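Local coordinates for uncharacterized protein (Cricetid herpesvirus 2, PDB 4ZKQ) that binds host chemokines as a herpesvirus-encoded decoy receptor, probably keeping them from their cellular receptors, at residues I55-L60 with D184-G189; I161-I166 with L179-D184; D288-Y293 with T360-V365; Q376-L381 with G391-L396. All coordinates share one frame; numbering follows the deposited sequence.

How the contacts relate
The chain forms two beta-rich halves, and each holds two of these contacts. Strand 54-59 comes first; contact 1 closes when the loop 184-189 returns to it. Nested within that long loop is contact 2, the hairpin of strands 161-169 and 175-181, which shares Asp184 with contact 1 and pairs its second strand with strand 54-59 in one mixed sheet. Further on, contact 3 closes the loop between strands 290-296 and 360-366. Contact 4, a hairpin, follows in series and packs on it through Tyr293 and Tyr394; the centres of contacts 3 and 4 are 12 Å apart. Contacts 1 and 3, on opposite sides of the chain's centre, have centres 38 Å apart.

Contact 1 of 4, residues I55-L60 with D184-G189; sequences ITYGPL and DSREEG
Asp184 opens the loop against Gly58 and Pro59 of strand 54-59, its CB lying 3.4 Å from Gly58 O and 3.8 Å from Pro59 CA. Its carboxylate turns back along its own chain: OD1 accepts from Arg186 N at 3.0 Å and, through its syn lone pair, from Arg186 NH1 at 2.9 Å. The NH1 bond is a salt bridge lying in the guanidinium plane, so one oxygen holds both the backbone and the side-chain end of Arg186. That arginine reaches out extended from CG to NE alongside Tyr57, the two pointing the same way. Tyr57 CB sits over the centre of one guanidinium face, 3.4 Å from Arg186 CZ, while ring and guanidinium planes are 30° apart. A second hold on the arginine comes from Thr23, which accepts from NE; Tyr57 OH is hydrogen-bonded to Asp25. Arg186 O faces the proline ring, 3.3 Å from Pro59 CD, and Glu187 CA follows at the CG corner. No hydrogen bond joins the two segments, so packing alone does the joining. The loop is built from an Asx turn at Asp184, an inverse gamma turn centred on Arg186 and a type I beta turn from Arg186 to Gly189.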
loop_
_atom_site.group_PDB
_atom_site.type_symbol
_atom_site.label_atom_id
_atom_site.label_comp_id
_atom_site.label_asym_id
_atom_site.label_seq_id
_atom_site.Cartn_x
_atom_site.Cartn_y
_atom_site.Cartn_z
ATOM N N ILE A 55 -5.855 7.624 1.385
ATOM C CA ILE A 55 -4.563 8.244 1.630
ATOM C C ILE A 55 -4.107 8.071 3.082
ATOM O O ILE A 55 -4.888 8.206 4.019
ATOM C CB ILE A 55 -4.587 9.733 1.252
ATOM C CG1 ILE A 55 -3.169 10.315 1.298
ATOM C CG2 ILE A 55 -5.553 10.512 2.141
ATOM C CD1 ILE A 55 -3.048 11.637 0.581
ATOM N N THR A 56 -2.831 7.738 3.230
ATOM C CA THR A 56 -2.195 7.572 4.528
ATOM C C THR A 56 -1.231 8.730 4.715
ATOM O O THR A 56 -0.497 9.071 3.795
ATOM C CB THR A 56 -1.446 6.232 4.625
ATOM O OG1 THR A 56 -2.393 5.152 4.645
ATOM C CG2 THR A 56 -0.572 6.153 5.894
ATOM N N TYR A 57 -1.266 9.352 5.891
ATOM C CA TYR A 57 -0.383 10.467 6.204
ATOM C C TYR A 57 0.764 10.002 7.102
ATOM O O TYR A 57 0.561 9.191 8.007
ATOM C CB TYR A 57 -1.154 11.591 6.901
ATOM C CG TYR A 57 -2.395 12.036 6.180
ATOM C CD1 TYR A 57 -2.328 12.978 5.159
ATOM C CD2 TYR A 57 -3.642 11.529 6.524
ATOM C CE1 TYR A 57 -3.468 13.394 4.497
ATOM C CE2 TYR A 57 -4.784 11.938 5.865
ATOM C CZ TYR A 57 -4.692 12.871 4.855
ATOM O OH TYR A 57 -5.830 13.290 4.199
ATOM N N GLY A 58 1.965 10.503 6.849
ATOM C CA GLY A 58 3.106 10.157 7.683
ATOM C C GLY A 58 4.258 11.137 7.571
ATOM O O GLY A 58 4.190 12.105 6.820
ATOM N N PRO A 59 5.326 10.897 8.343
ATOM C CA PRO A 59 6.505 11.758 8.368
ATOM C C PRO A 59 7.554 11.341 7.344
ATOM O O PRO A 59 7.866 10.156 7.251
ATOM C CB PRO A 59 7.039 11.554 9.791
ATOM C CG PRO A 59 6.739 10.115 10.065
ATOM C CD PRO A 59 5.436 9.805 9.324
ATOM N N LEU A 60 8.097 12.307 6.612
ATOM C CA LEU A 60 9.234 12.056 5.734
ATOM C C LEU A 60 10.520 12.165 6.541
ATOM O O LEU A 60 10.859 13.245 7.016
ATOM C CB LEU A 60 9.252 13.048 4.573
ATOM C CG LEU A 60 10.394 12.893 3.561
ATOM C CD1 LEU A 60 10.435 11.489 2.955
ATOM C CD2 LEU A 60 10.236 13.935 2.481
ATOM N N ASP A 184 5.908 16.347 9.558
ATOM C CA ASP A 184 4.541 15.917 9.815
ATOM C C ASP A 184 4.382 15.666 11.311
ATOM O O ASP A 184 5.329 15.245 11.978
ATOM C CB ASP A 184 4.206 14.649 9.033
ATOM C CG ASP A 184 2.722 14.415 8.931
ATOM O OD1 ASP A 184 2.157 13.769 9.837
ATOM O OD2 ASP A 184 2.120 14.890 7.950
ATOM N N SER A 185 3.191 15.909 11.846
ATOM C CA SER A 185 2.967 15.718 13.277
ATOM C C SER A 185 3.028 14.243 13.664
ATOM O O SER A 185 3.291 13.906 14.819
ATOM C CB SER A 185 1.614 16.297 13.693
ATOM O OG SER A 185 0.555 15.552 13.124
ATOM N N ARG A 186 2.794 13.365 12.695
ATOM C CA ARG A 186 2.726 11.924 12.961
ATOM C C ARG A 186 4.114 11.289 13.050
ATOM O O ARG A 186 4.400 10.293 12.388
ATOM C CB ARG A 186 1.899 11.244 11.872
ATOM C CG ARG A 186 0.514 11.853 11.734
ATOM C CD ARG A 186 -0.192 11.368 10.482
ATOM N NE ARG A 186 -1.515 11.965 10.315
ATOM C CZ ARG A 186 -1.727 13.205 9.887
ATOM N NH1 ARG A 186 -0.701 13.992 9.603
ATOM N NH2 ARG A 186 -2.964 13.659 9.743
ATOM N N GLU A 187 4.962 11.856 13.902
ATOM C CA GLU A 187 6.379 11.507 13.925
ATOM C C GLU A 187 6.676 10.101 14.457
ATOM O O GLU A 187 7.763 9.573 14.228
ATOM C CB GLU A 187 7.147 12.552 14.750
ATOM C CG GLU A 187 6.750 12.598 16.208
ATOM C CD GLU A 187 7.280 13.837 16.924
ATOM O OE1 GLU A 187 7.810 14.747 16.252
ATOM O OE2 GLU A 187 7.158 13.896 18.160
ATOM N N GLU A 188 5.723 9.491 15.158
ATOM C CA GLU A 188 5.887 8.122 15.634
ATOM C C GLU A 188 5.341 7.076 14.640
ATOM O O GLU A 188 5.480 5.869 14.856
ATOM C CB GLU A 188 5.214 7.965 17.007
ATOM C CG GLU A 188 5.952 8.739 18.113
ATOM C CD GLU A 188 5.232 8.766 19.456
ATOM O OE1 GLU A 188 4.336 7.929 19.699
ATOM O OE2 GLU A 188 5.574 9.643 20.283
ATOM N N GLY A 189 4.771 7.543 13.532
ATOM C CA GLY A 189 4.144 6.666 12.555
ATOM C C GLY A 189 5.132 5.880 11.708
ATOM O O GLY A 189 4.852 4.750 11.316
#

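Contact 2 of 4, residues I161-I166 with L179-D184; sequences IQEALI and LWKAND
Strands 161-166 and 179-181 run antiparallel, their axes 4.6 Å apart at closest approach and their directions 168° apart. Ala164 and Trp180 form a hydrogen-bonded pair, Ala164 N reaching Trp180 O at 2.8 Å and Trp180 N reaching Ala164 O at 2.9 Å. Glu163 with Lys181 and Leu165 with Leu179 are the non-hydrogen-bonded pairs beside it. A further bond runs from Ala182 N to Gln162 O, and a type II turn from Lys181 to Asp184 then leads the chain off.

Glu163, Leu165, Leu179 and Lys181 share one face. Glu163 and Lys181 lie side by side, yet what touches is the aliphatic part of the lysine: Glu163 OE1 is 3.7 Å from Lys181 CG, whereas the lysine end, in the conformer given, leads away from the glutamate. Leu179 CD1 reaches across to the CB of Leu165 at 4.1 Å and also meets the carboxylate carbon of Glu163. On the other face, Trp180 has its CG anti to the carbonyl carbon (chi1 -51°), which brings the indole edge at CD1 within 3.3 Å of Ala164 O. Ile166 CD1 approaches the same indole near NE1, whose hydrogen bond goes to Ser178 OG.

The hairpin lies inside a mixed sheet, strand 85-94 flanking 161-169 and strand 54-59 flanking 175-181. Helix 44-51 packs on Leu165 through Val44, Ile47 and Ile48, while Trp180 and Ile166 meet Leu73 of strand 68-74.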
loop_
_atom_site.group_PDB
_atom_site.type_symbol
_atom_site.label_atom_id
_atom_site.label_comp_id
_atom_site.label_asym_id
_atom_site.label_seq_id
_atom_site.Cartn_x
_atom_site.Cartn_y
_atom_site.Cartn_z
ATOM N N ILE A 161 13.484 18.518 0.174
ATOM C CA ILE A 161 12.302 17.703 -0.110
ATOM C C ILE A 161 11.227 17.955 0.946
ATOM O O ILE A 161 11.307 17.436 2.051
ATOM C CB ILE A 161 12.656 16.206 -0.161
ATOM C CG1 ILE A 161 13.792 15.966 -1.166
ATOM C CG2 ILE A 161 11.429 15.384 -0.558
ATOM C CD1 ILE A 161 14.543 14.682 -0.940
ATOM N N GLN A 162 10.227 18.763 0.599
ATOM C CA GLN A 162 9.169 19.130 1.543
ATOM C C GLN A 162 8.207 17.984 1.818
ATOM O O GLN A 162 7.736 17.809 2.942
ATOM C CB GLN A 162 8.369 20.321 1.022
ATOM C CG GLN A 162 8.975 21.672 1.360
ATOM C CD GLN A 162 10.235 21.948 0.580
ATOM O OE1 GLN A 162 10.450 21.382 -0.494
ATOM N NE2 GLN A 162 11.082 22.821 1.111
ATOM N N GLU A 163 7.880 17.231 0.776
ATOM C CA GLU A 163 6.975 16.105 0.918
ATOM C C GLU A 163 7.108 15.159 -0.263
ATOM O O GLU A 163 7.597 15.545 -1.331
ATOM C CB GLU A 163 5.529 16.593 1.030
ATOM C CG GLU A 163 4.990 17.160 -0.260
ATOM C CD GLU A 163 3.565 17.667 -0.138
ATOM O OE1 GLU A 163 3.137 17.983 0.986
ATOM O OE2 GLU A 163 2.879 17.750 -1.175
ATOM N N ALA A 164 6.661 13.923 -0.065
ATOM C CA ALA A 164 6.626 12.945 -1.135
ATOM C C ALA A 164 5.302 12.192 -1.136
ATOM O O ALA A 164 4.887 11.612 -0.129
ATOM C CB ALA A 164 7.787 11.982 -1.009
ATOM N N LEU A 165 4.651 12.232 -2.288
ATOM C CA LEU A 165 3.464 11.443 -2.562
ATOM C C LEU A 165 3.848 10.142 -3.231
ATOM O O LEU A 165 4.644 10.142 -4.170
ATOM C CB LEU A 165 2.508 12.225 -3.472
ATOM C CG LEU A 165 1.330 11.447 -4.070
ATOM C CD1 LEU A 165 0.328 11.061 -2.991
ATOM C CD2 LEU A 165 0.666 12.249 -5.181
ATOM N N ILE A 166 3.281 9.040 -2.753
ATOM C CA ILE A 166 3.304 7.796 -3.499
ATOM C C ILE A 166 1.871 7.416 -3.835
ATOM O O ILE A 166 1.016 7.298 -2.960
ATOM C CB ILE A 166 3.994 6.666 -2.728
ATOM C CG1 ILE A 166 5.480 7.007 -2.548
ATOM C CG2 ILE A 166 3.837 5.337 -3.470
ATOM C CD1 ILE A 166 6.214 6.095 -1.625
ATOM N N LEU A 179 1.160 10.150 1.774
ATOM C CA LEU A 179 1.751 11.478 1.736
ATOM C C LEU A 179 2.687 11.641 2.919
ATOM O O LEU A 179 2.250 11.661 4.068
ATOM C CB LEU A 179 0.669 12.558 1.729
ATOM C CG LEU A 179 1.153 13.994 1.498
ATOM C CD1 LEU A 179 1.873 14.100 0.167
ATOM C CD2 LEU A 179 -0.040 14.937 1.539
ATOM N N TRP A 180 3.979 11.735 2.610
ATOM C CA TRP A 180 5.041 11.802 3.606
ATOM C C TRP A 180 5.575 13.221 3.631
ATOM O O TRP A 180 6.207 13.656 2.677
ATOM C CB TRP A 180 6.162 10.809 3.279
ATOM C CG TRP A 180 5.632 9.456 3.032
ATOM C CD1 TRP A 180 5.263 8.929 1.831
ATOM C CD2 TRP A 180 5.360 8.456 4.012
ATOM N NE1 TRP A 180 4.782 7.655 2.000
ATOM C CE2 TRP A 180 4.834 7.339 3.336
ATOM C CE3 TRP A 180 5.516 8.391 5.404
ATOM C CZ2 TRP A 180 4.460 6.176 3.990
ATOM C CZ3 TRP A 180 5.149 7.233 6.054
ATOM C CH2 TRP A 180 4.623 6.142 5.349
ATOM N N LYS A 181 5.290 13.941 4.713
ATOM C CA LYS A 181 5.697 15.338 4.839
ATOM C C LYS A 181 6.823 15.505 5.843
ATOM O O LYS A 181 6.845 14.860 6.893
ATOM C CB LYS A 181 4.518 16.216 5.263
ATOM C CG LYS A 181 3.364 16.233 4.293
ATOM C CD LYS A 181 2.374 17.328 4.662
ATOM C CE LYS A 181 0.997 17.042 4.100
ATOM N NZ LYS A 181 0.173 16.186 5.006
ATOM N N ALA A 182 7.769 16.373 5.513
ATOM C CA ALA A 182 8.811 16.721 6.455
ATOM C C ALA A 182 8.141 17.434 7.631
ATOM O O ALA A 182 7.288 18.294 7.433
ATOM C CB ALA A 182 9.860 17.604 5.810
ATOM N N ASN A 183 8.518 17.054 8.843
ATOM C CA ASN A 183 7.928 17.629 10.053
ATOM C C ASN A 183 6.414 17.414 10.168
ATOM O O ASN A 183 5.718 18.201 10.807
ATOM C CB ASN A 183 8.238 19.125 10.133
ATOM C CG ASN A 183 9.720 19.400 10.319
ATOM O OD1 ASN A 183 10.402 18.686 11.049
ATOM N ND2 ASN A 183 10.223 20.433 9.656
ATOM N N ASP A 184 5.908 16.347 9.558
ATOM C CA ASP A 184 4.541 15.917 9.815
ATOM C C ASP A 184 4.382 15.666 11.311
ATOM O O ASP A 184 5.329 15.245 11.978
ATOM C CB ASP A 184 4.206 14.649 9.033
ATOM C CG ASP A 184 2.722 14.415 8.931
ATOM O OD1 ASP A 184 2.157 13.769 9.837
ATOM O OD2 ASP A 184 2.120 14.890 7.950
#

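Contact 3 of 4, residues D288-Y293 with T360-V365; sequences DKQISY and TVRLDV
Strands 290-293 and 360-365 pair antiparallel, with Ile291-Val365 and Tyr293-Leu363 as hydrogen-bonded pairs and Ser292-Asp364 as the non-hydrogen-bonded pair between them. They are the two inner strands of a four-stranded antiparallel sheet, edged by strands 285-286 and 350-355. Each hydrogen-bonded pair contributes two backbone bonds, Val365 N to Ile291 O being 2.8 Å long.

One face of the pair is polar. With CG anti to the backbone N (chi1 174°), the extended chain of Arg362 is carried along its own strand to Asp364, where NE gives a 2.8 Å salt bridge to the syn lone pair of OD1. Gln290 crosses the same aspartate with its amide only 19° from the carboxylate plane, but its NE2 remains 3.7 Å from Asp364 CG. The other oxygen, OD2, is taken by Arg351 of strand 350-355. With two arginines on one carboxylate, Asp364 is probably kept ionised in this buried setting.

The opposite face of the sheet, carrying Ile291, Tyr293, Leu363 and Val365, is apolar: Val365 CG2 meets the edge of the Tyr293 ring, 3.9 Å from CE2, and the ring itself packs on Tyr394. Across the strands on the polar face, Ser292 OG donates to Asp364 OD1 at 2.6 Å, arriving on the anti side and 33° out of the carboxylate plane.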
loop_
_atom_site.group_PDB
_atom_site.type_symbol
_atom_site.label_atom_id
_atom_site.label_comp_id
_atom_site.label_asym_id
_atom_site.label_seq_id
_atom_site.Cartn_x
_atom_site.Cartn_y
_atom_site.Cartn_z
ATOM N N ASP A 288 -23.763 -23.619 -6.645
ATOM C CA ASP A 288 -23.158 -24.301 -7.793
ATOM C C ASP A 288 -22.505 -23.317 -8.764
ATOM O O ASP A 288 -21.405 -23.567 -9.262
ATOM C CB ASP A 288 -24.199 -25.149 -8.517
ATOM N N LYS A 289 -23.191 -22.213 -9.045
ATOM C CA LYS A 289 -22.641 -21.141 -9.864
ATOM C C LYS A 289 -21.739 -20.219 -9.042
ATOM O O LYS A 289 -20.788 -19.639 -9.568
ATOM C CB LYS A 289 -23.772 -20.333 -10.500
ATOM C CG LYS A 289 -24.782 -21.180 -11.266
ATOM C CD LYS A 289 -25.921 -20.340 -11.834
ATOM C CE LYS A 289 -26.765 -19.694 -10.740
ATOM N NZ LYS A 289 -27.320 -20.692 -9.782
ATOM N N GLN A 290 -22.042 -20.084 -7.752
ATOM C CA GLN A 290 -21.264 -19.217 -6.872
ATOM C C GLN A 290 -21.416 -19.577 -5.396
ATOM O O GLN A 290 -22.372 -20.244 -5.001
ATOM C CB GLN A 290 -21.673 -17.757 -7.078
ATOM C CG GLN A 290 -23.067 -17.419 -6.582
ATOM C CD GLN A 290 -23.462 -15.992 -6.900
ATOM O OE1 GLN A 290 -22.857 -15.340 -7.752
ATOM N NE2 GLN A 290 -24.483 -15.499 -6.216
ATOM N N ILE A 291 -20.452 -19.133 -4.594
ATOM C CA ILE A 291 -20.539 -19.220 -3.142
ATOM C C ILE A 291 -20.859 -17.837 -2.591
ATOM O O ILE A 291 -20.254 -16.850 -3.007
ATOM C CB ILE A 291 -19.228 -19.716 -2.496
ATOM C CG1 ILE A 291 -18.672 -20.932 -3.243
ATOM C CG2 ILE A 291 -19.458 -20.036 -1.019
ATOM C CD1 ILE A 291 -17.271 -21.324 -2.805
ATOM N N SER A 292 -21.801 -17.773 -1.655
ATOM C CA SER A 292 -22.176 -16.515 -1.023
ATOM C C SER A 292 -21.875 -16.541 0.468
ATOM O O SER A 292 -22.230 -17.488 1.173
ATOM C CB SER A 292 -23.658 -16.221 -1.255
ATOM O OG SER A 292 -23.936 -16.151 -2.641
ATOM N N TYR A 293 -21.198 -15.497 0.932
ATOM C CA TYR A 293 -20.899 -15.326 2.345
ATOM C C TYR A 293 -21.583 -14.076 2.860
ATOM O O TYR A 293 -21.609 -13.055 2.172
ATOM C CB TYR A 293 -19.394 -15.207 2.582
ATOM C CG TYR A 293 -18.553 -16.309 1.984
ATOM C CD1 TYR A 293 -18.401 -17.523 2.635
ATOM C CD2 TYR A 293 -17.880 -16.118 0.788
ATOM C CE1 TYR A 293 -17.620 -18.523 2.103
ATOM C CE2 TYR A 293 -17.094 -17.112 0.247
ATOM C CZ TYR A 293 -16.966 -18.312 0.909
ATOM O OH TYR A 293 -16.186 -19.301 0.373
ATOM N N THR A 360 -25.801 -6.026 7.190
ATOM C CA THR A 360 -25.247 -7.276 6.699
ATOM C C THR A 360 -24.588 -7.074 5.346
ATOM O O THR A 360 -25.192 -6.534 4.419
ATOM C CB THR A 360 -26.340 -8.362 6.573
ATOM O OG1 THR A 360 -26.996 -8.523 7.835
ATOM C CG2 THR A 360 -25.737 -9.700 6.145
ATOM N N VAL A 361 -23.339 -7.506 5.249
ATOM C CA VAL A 361 -22.633 -7.531 3.983
ATOM C C VAL A 361 -22.817 -8.898 3.368
ATOM O O VAL A 361 -22.854 -9.904 4.078
ATOM C CB VAL A 361 -21.130 -7.237 4.151
ATOM C CG1 VAL A 361 -20.394 -7.376 2.823
ATOM C CG2 VAL A 361 -20.927 -5.855 4.709
ATOM N N ARG A 362 -22.933 -8.924 2.048
ATOM C CA ARG A 362 -22.915 -10.167 1.303
ATOM C C ARG A 362 -21.828 -10.118 0.237
ATOM O O ARG A 362 -21.792 -9.210 -0.600
ATOM C CB ARG A 362 -24.281 -10.445 0.672
ATOM C CG ARG A 362 -24.297 -11.660 -0.244
ATOM C CD ARG A 362 -25.707 -12.004 -0.711
ATOM N NE ARG A 362 -25.701 -12.972 -1.807
ATOM C CZ ARG A 362 -26.767 -13.660 -2.210
ATOM N NH1 ARG A 362 -27.938 -13.503 -1.608
ATOM N NH2 ARG A 362 -26.664 -14.517 -3.218
ATOM N N LEU A 363 -20.937 -11.101 0.299
ATOM C CA LEU A 363 -19.919 -11.315 -0.718
ATOM C C LEU A 363 -20.247 -12.544 -1.551
ATOM O O LEU A 363 -20.345 -13.650 -1.017
ATOM C CB LEU A 363 -18.542 -11.490 -0.073
ATOM C CG LEU A 363 -17.388 -11.826 -1.020
ATOM C CD1 LEU A 363 -17.094 -10.670 -1.959
ATOM C CD2 LEU A 363 -16.148 -12.199 -0.229
ATOM N N ASP A 364 -20.409 -12.348 -2.856
ATOM C CA ASP A 364 -20.599 -13.455 -3.783
ATOM C C ASP A 364 -19.311 -13.720 -4.528
ATOM O O ASP A 364 -18.690 -12.800 -5.061
ATOM C CB ASP A 364 -21.725 -13.159 -4.772
ATOM C CG ASP A 364 -23.043 -12.903 -4.088
ATOM O OD1 ASP A 364 -23.379 -13.654 -3.149
ATOM O OD2 ASP A 364 -23.739 -11.944 -4.481
ATOM N N VAL A 365 -18.908 -14.986 -4.541
ATOM C CA VAL A 365 -17.724 -15.416 -5.259
ATOM C C VAL A 365 -18.124 -16.358 -6.383
ATOM O O VAL A 365 -18.611 -17.457 -6.127
ATOM C CB VAL A 365 -16.731 -16.137 -4.331
ATOM C CG1 VAL A 365 -15.477 -16.508 -5.090
ATOM C CG2 VAL A 365 -16.394 -15.271 -3.127
#

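Contact 4 of 4, residues Q376-L381 with G391-L396; sequences QGFVFL and GREYYL
Phe378 and Tyr395 lie side by side, pointing the same way from neighbouring strands of an antiparallel beta hairpin, with Phe378 CE1 3.8 Å from Tyr395 CE1. The tyrosine comes up to the edge of the phenylalanine ring, in its plane. Glu393 crosses the same ring obliquely, its carboxylate turned 68° from the ring plane and its OE1 at the ring edge, 3.8 Å from CE1. That oxygen also takes the Tyr395 hydroxyl at 2.5 Å, which ties the two residues together at the edge of Phe378. Phe380, its CG anti to the backbone N (chi1 -177°), leans toward the facing strand: CD1 is 3.4 Å from Arg392 O, and CE1 and CZ each come to 3.8 Å from Gly391 CA.

On the reverse face Val379 CB meets Tyr394 CB, and Val379 CG2 touches Leu396 CD1 at 3.9 Å. The end of Arg392 leads away from strand 378-381 and is salt-bridged to Glu390 of its own strand. Five backbone bonds join the segments. The Leu381 and Tyr394 face packs toward strand 290-296, while the Phe378 and Phe380 face sets a hydrogen-bonded carboxylate among aromatic rings, whose polarised edge hydrogens could help stabilise its charge.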
loop_
_atom_site.group_PDB
_atom_site.type_symbol
_atom_site.label_atom_id
_atom_site.label_comp_id
_atom_site.label_asym_id
_atom_site.label_seq_id
_atom_site.Cartn_x
_atom_site.Cartn_y
_atom_site.Cartn_z
ATOM N N GLN A 376 -7.973 -25.455 -3.613
ATOM C CA GLN A 376 -7.421 -24.664 -2.527
ATOM C C GLN A 376 -7.608 -23.170 -2.782
ATOM O O GLN A 376 -6.690 -22.377 -2.570
ATOM C CB GLN A 376 -5.938 -24.991 -2.328
ATOM C CG GLN A 376 -5.046 -24.695 -3.522
ATOM C CD GLN A 376 -3.571 -24.754 -3.170
ATOM O OE1 GLN A 376 -3.075 -23.953 -2.376
ATOM N NE2 GLN A 376 -2.862 -25.711 -3.756
ATOM N N GLY A 377 -8.801 -22.791 -3.233
ATOM C CA GLY A 377 -9.117 -21.395 -3.476
ATOM C C GLY A 377 -9.008 -20.531 -2.230
ATOM O O GLY A 377 -9.259 -20.998 -1.117
ATOM N N PHE A 378 -8.623 -19.270 -2.419
ATOM C CA PHE A 378 -8.503 -18.316 -1.318
ATOM C C PHE A 378 -9.025 -16.955 -1.744
ATOM O O PHE A 378 -8.717 -16.489 -2.837
ATOM C CB PHE A 378 -7.051 -18.193 -0.864
ATOM C CG PHE A 378 -6.810 -17.098 0.146
ATOM C CD1 PHE A 378 -6.995 -17.330 1.499
ATOM C CD2 PHE A 378 -6.371 -15.845 -0.257
ATOM C CE1 PHE A 378 -6.758 -16.329 2.432
ATOM C CE2 PHE A 378 -6.136 -14.844 0.668
ATOM C CZ PHE A 378 -6.328 -15.083 2.012
ATOM N N VAL A 379 -9.823 -16.343 -0.876
ATOM C CA VAL A 379 -10.322 -14.991 -1.086
ATOM C C VAL A 379 -10.090 -14.171 0.180
ATOM O O VAL A 379 -10.278 -14.665 1.300
ATOM C CB VAL A 379 -11.830 -14.984 -1.453
ATOM C CG1 VAL A 379 -12.379 -13.553 -1.505
ATOM C CG2 VAL A 379 -12.064 -15.692 -2.780
ATOM N N PHE A 380 -9.657 -12.926 -0.011
ATOM C CA PHE A 380 -9.500 -11.964 1.069
ATOM C C PHE A 380 -10.336 -10.723 0.790
ATOM O O PHE A 380 -10.227 -10.128 -0.281
ATOM C CB PHE A 380 -8.037 -11.565 1.240
ATOM C CG PHE A 380 -7.797 -10.631 2.391
ATOM C CD1 PHE A 380 -8.078 -11.026 3.682
ATOM C CD2 PHE A 380 -7.295 -9.359 2.180
ATOM C CE1 PHE A 380 -7.864 -10.177 4.748
ATOM C CE2 PHE A 380 -7.075 -8.507 3.240
ATOM C CZ PHE A 380 -7.358 -8.916 4.529
ATOM N N LEU A 381 -11.169 -10.351 1.753
ATOM C CA LEU A 381 -11.959 -9.131 1.680
ATOM C C LEU A 381 -11.549 -8.209 2.806
ATOM O O LEU A 381 -11.576 -8.603 3.969
ATOM C CB LEU A 381 -13.455 -9.442 1.783
ATOM C CG LEU A 381 -14.391 -8.241 1.946
ATOM C CD1 LEU A 381 -14.373 -7.380 0.683
ATOM C CD2 LEU A 381 -15.800 -8.704 2.274
ATOM N N GLY A 391 -10.586 -7.271 8.030
ATOM C CA GLY A 391 -10.145 -8.230 7.034
ATOM C C GLY A 391 -10.826 -9.565 7.264
ATOM O O GLY A 391 -11.054 -9.967 8.408
ATOM N N ARG A 392 -11.167 -10.239 6.172
ATOM C CA ARG A 392 -11.846 -11.525 6.237
ATOM C C ARG A 392 -11.266 -12.480 5.212
ATOM O O ARG A 392 -11.292 -12.208 4.013
ATOM C CB ARG A 392 -13.349 -11.352 6.014
ATOM C CG ARG A 392 -13.995 -10.523 7.095
ATOM C CD ARG A 392 -15.493 -10.411 6.943
ATOM N NE ARG A 392 -16.030 -9.399 7.852
ATOM C CZ ARG A 392 -16.480 -9.641 9.080
ATOM N NH1 ARG A 392 -16.476 -10.873 9.579
ATOM N NH2 ARG A 392 -16.940 -8.640 9.816
ATOM N N GLU A 393 -10.719 -13.586 5.702
ATOM C CA GLU A 393 -10.177 -14.626 4.844
ATOM C C GLU A 393 -11.246 -15.674 4.593
ATOM O O GLU A 393 -12.006 -16.027 5.501
ATOM C CB GLU A 393 -8.932 -15.264 5.479
ATOM C CG GLU A 393 -7.748 -14.314 5.594
ATOM C CD GLU A 393 -6.524 -14.943 6.236
ATOM O OE1 GLU A 393 -6.419 -16.189 6.263
ATOM O OE2 GLU A 393 -5.660 -14.182 6.718
ATOM N N TYR A 394 -11.300 -16.156 3.354
ATOM C CA TYR A 394 -12.216 -17.217 2.966
ATOM C C TYR A 394 -11.438 -18.328 2.285
ATOM O O TYR A 394 -10.651 -18.080 1.366
ATOM C CB TYR A 394 -13.314 -16.688 2.042
ATOM C CG TYR A 394 -14.205 -15.663 2.699
ATOM C CD1 TYR A 394 -15.340 -16.055 3.387
ATOM C CD2 TYR A 394 -13.913 -14.306 2.631
ATOM C CE1 TYR A 394 -16.158 -15.140 3.989
ATOM C CE2 TYR A 394 -14.732 -13.374 3.234
ATOM C CZ TYR A 394 -15.857 -13.804 3.915
ATOM O OH TYR A 394 -16.698 -12.915 4.534
ATOM N N TYR A 395 -11.645 -19.550 2.769
ATOM C CA TYR A 395 -10.989 -20.735 2.231
ATOM C C TYR A 395 -12.023 -21.525 1.448
ATOM O O TYR A 395 -13.019 -21.999 2.004
ATOM C CB TYR A 395 -10.371 -21.573 3.355
ATOM C CG TYR A 395 -9.587 -20.738 4.337
ATOM C CD1 TYR A 395 -8.612 -19.856 3.896
ATOM C CD2 TYR A 395 -9.841 -20.802 5.698
ATOM C CE1 TYR A 395 -7.904 -19.076 4.781
ATOM C CE2 TYR A 395 -9.135 -20.023 6.595
ATOM C CZ TYR A 395 -8.167 -19.159 6.128
ATOM O OH TYR A 395 -7.458 -18.377 7.009
ATOM N N LEU A 396 -11.792 -21.624 0.145
ATOM C CA LEU A 396 -12.731 -22.251 -0.773
ATOM C C LEU A 396 -12.365 -23.705 -1.038
ATOM O O LEU A 396 -11.199 -24.086 -0.935
ATOM C CB LEU A 396 -12.760 -21.493 -2.104
ATOM C CG LEU A 396 -13.549 -20.187 -2.200
ATOM C CD1 LEU A 396 -13.007 -19.135 -1.257
ATOM C CD2 LEU A 396 -13.522 -19.679 -3.636
#